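Local coordinates for protein superoxide dismutase [Fe] (Sulfolobus solfataricus, PDB 1WB7) that converts superoxide radicals to hydrogen peroxide and molecular oxygen, using one iron ion in each subunit of a homotetramer, at residues E50-V55 / Y65-I70. The protein carries 1 engineered substitution. Residues are numbered along the deposited sequence; the frame is centred on the assembly and turned at random.
Sequences ERLEKV and YDIQGI
At the turn end of the alpha-hairpin of the iron/manganese superoxide dismutase fold, Val55 packs against Tyr65, where the chain returns from helix 27-57 toward helix 67-89. No hydrogen bond joins the two segments, so the contact rests on side-chain packing. Val55 lays both methyls over one face of the phenol: CG2 stands 3.8 Å from the Tyr65 ring centroid, 13° off the normal, a CH-pi contact, while CG1 lies 3.6 Å from Tyr65 CZ, nearer the hydroxyl end. With CG1 trans to the backbone N (chi1 170°) and CG2 trans to the carbonyl carbon, the two branches span the ring lengthwise. Val55 CG2 also meets Ile70 CD1 at 3.9 Å, and deeper in the hairpin Leu52 CB reaches Ile70 CG2 at 4.1 Å. Arg51, extended from CG to NE, passes Ile70 CD1 and brings NH2 to 3.5 Å from Tyr65 CB; its guanidinium is turned 75° from the ring. A serine in place of Tyr65 would probably leave the Val55 methyls without their aromatic cover and Glu125 of one neighbouring subunit without its phenol hydrogen-bond partner. Arg51 NE forms a salt bridge with Asp66 of another neighbouring subunit. The centre of the contact lies about 26 Å from the centre of the chain, at the far end of the hairpin, where helix 27-57 packs against the start of helix 67-89, well away from the iron, and meets two neighbouring subunits.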
loop_
_atom_site.group_PDB
_atom_site.type_symbol
_atom_site.label_atom_id
_atom_site.label_comp_id
_atom_site.label_asym_id
_atom_site.label_seq_id
_atom_site.Cartn_x
_atom_site.Cartn_y
_atom_site.Cartn_z
ATOM N N GLU A 50 -10.210 -22.243 4.253
ATOM C CA GLU A 50 -10.806 -23.109 5.261
ATOM C C GLU A 50 -11.264 -22.273 6.439
ATOM O O GLU A 50 -12.334 -22.501 6.998
ATOM C CB GLU A 50 -9.799 -24.153 5.737
ATOM C CG GLU A 50 -9.554 -25.245 4.715
ATOM C CD GLU A 50 -8.408 -26.154 5.098
ATOM O OE1 GLU A 50 -8.099 -27.066 4.304
ATOM O OE2 GLU A 50 -7.817 -25.958 6.182
ATOM N N ARG A 51 -10.449 -21.295 6.811
ATOM C CA ARG A 51 -10.792 -20.433 7.925
ATOM C C ARG A 51 -11.987 -19.550 7.568
ATOM O O ARG A 51 -12.895 -19.359 8.379
ATOM C CB ARG A 51 -9.581 -19.584 8.306
ATOM C CG ARG A 51 -9.757 -18.827 9.588
ATOM C CD ARG A 51 -8.421 -18.340 10.122
ATOM N NE ARG A 51 -8.645 -17.384 11.197
ATOM C CZ ARG A 51 -9.149 -17.702 12.380
ATOM N NH1 ARG A 51 -9.471 -18.961 12.647
ATOM N NH2 ARG A 51 -9.351 -16.756 13.287
ATOM N N LEU A 52 -11.999 -19.019 6.350
ATOM C CA LEU A 52 -13.114 -18.181 5.927
ATOM C C LEU A 52 -14.415 -18.996 5.895
ATOM O O LEU A 52 -15.490 -18.472 6.192
ATOM C CB LEU A 52 -12.838 -17.573 4.550
ATOM C CG LEU A 52 -13.934 -16.629 4.050
ATOM C CD1 LEU A 52 -14.186 -15.541 5.072
ATOM C CD2 LEU A 52 -13.522 -16.031 2.716
ATOM N N GLU A 53 -14.314 -20.277 5.545
ATOM C CA GLU A 53 -15.493 -21.135 5.510
ATOM C C GLU A 53 -16.086 -21.209 6.914
ATOM O O GLU A 53 -17.301 -21.162 7.091
ATOM C CB GLU A 53 -15.128 -22.545 5.042
ATOM C CG GLU A 53 -14.576 -22.635 3.635
ATOM C CD GLU A 53 -14.174 -24.055 3.273
ATOM O OE1 GLU A 53 -13.829 -24.827 4.198
ATOM O OE2 GLU A 53 -14.185 -24.398 2.071
ATOM N N LYS A 54 -15.218 -21.327 7.915
ATOM C CA LYS A 54 -15.671 -21.400 9.296
ATOM C C LYS A 54 -16.354 -20.100 9.721
ATOM O O LYS A 54 -17.297 -20.119 10.512
ATOM C CB LYS A 54 -14.500 -21.714 10.228
ATOM C CG LYS A 54 -14.005 -23.160 10.153
ATOM C CD LYS A 54 -12.928 -23.400 11.212
ATOM C CE LYS A 54 -12.421 -24.839 11.221
ATOM N NZ LYS A 54 -11.582 -25.170 10.030
ATOM N N VAL A 55 -15.880 -18.970 9.202
ATOM C CA VAL A 55 -16.507 -17.690 9.526
ATOM C C VAL A 55 -17.906 -17.683 8.926
ATOM O O VAL A 55 -18.872 -17.304 9.581
ATOM C CB VAL A 55 -15.728 -16.487 8.936
ATOM C CG1 VAL A 55 -16.545 -15.214 9.102
ATOM C CG2 VAL A 55 -14.387 -16.334 9.632
ATOM N N TYR A 65 -12.059 -14.035 15.196
ATOM C CA TYR A 65 -11.379 -13.821 13.929
ATOM C C TYR A 65 -11.356 -12.336 13.606
ATOM O O TYR A 65 -12.174 -11.569 14.104
ATOM C CB TYR A 65 -12.090 -14.582 12.800
ATOM C CG TYR A 65 -13.472 -14.055 12.485
ATOM C CD1 TYR A 65 -13.663 -13.085 11.500
ATOM C CD2 TYR A 65 -14.590 -14.516 13.183
ATOM C CE1 TYR A 65 -14.940 -12.586 11.216
ATOM C CE2 TYR A 65 -15.863 -14.030 12.913
ATOM C CZ TYR A 65 -16.033 -13.063 11.928
ATOM O OH TYR A 65 -17.296 -12.573 11.667
ATOM N N ASP A 66 -10.406 -11.939 12.772
ATOM C CA ASP A 66 -10.285 -10.554 12.363
ATOM C C ASP A 66 -10.334 -10.625 10.851
ATOM O O ASP A 66 -9.345 -10.951 10.191
ATOM C CB ASP A 66 -8.970 -9.993 12.878
ATOM C CG ASP A 66 -8.857 -10.110 14.382
ATOM O OD1 ASP A 66 -9.330 -9.206 15.090
ATOM O OD2 ASP A 66 -8.317 -11.127 14.862
ATOM N N ILE A 67 -11.517 -10.334 10.322
ATOM C CA ILE A 67 -11.789 -10.418 8.898
ATOM C C ILE A 67 -10.766 -9.771 7.955
ATOM O O ILE A 67 -10.439 -10.343 6.913
ATOM C CB ILE A 67 -13.224 -9.901 8.608
ATOM C CG1 ILE A 67 -13.663 -10.363 7.220
ATOM C CG2 ILE A 67 -13.289 -8.390 8.757
ATOM C CD1 ILE A 67 -13.772 -11.872 7.103
ATOM N N GLN A 68 -10.242 -8.600 8.303
ATOM C CA GLN A 68 -9.257 -7.971 7.429
ATOM C C GLN A 68 -7.991 -8.819 7.312
ATOM O O GLN A 68 -7.306 -8.791 6.284
ATOM C CB GLN A 68 -8.911 -6.563 7.920
ATOM C CG GLN A 68 -9.851 -5.492 7.390
ATOM C CD GLN A 68 -9.837 -5.412 5.864
ATOM O OE1 GLN A 68 -8.778 -5.250 5.253
ATOM N NE2 GLN A 68 -11.011 -5.518 5.246
ATOM N N GLY A 69 -7.683 -9.576 8.363
ATOM C CA GLY A 69 -6.508 -10.424 8.321
ATOM C C GLY A 69 -6.734 -11.575 7.359
ATOM O O GLY A 69 -5.823 -11.974 6.627
ATOM N N ILE A 70 -7.953 -12.113 7.352
ATOM C CA ILE A 70 -8.285 -13.226 6.467
ATOM C C ILE A 70 -8.368 -12.759 5.012
ATOM O O ILE A 70 -7.740 -13.339 4.128
ATOM C CB ILE A 70 -9.636 -13.878 6.874
ATOM C CG1 ILE A 70 -9.505 -14.512 8.264
ATOM C CG2 ILE A 70 -10.042 -14.947 5.853
ATOM C CD1 ILE A 70 -10.824 -14.951 8.866
#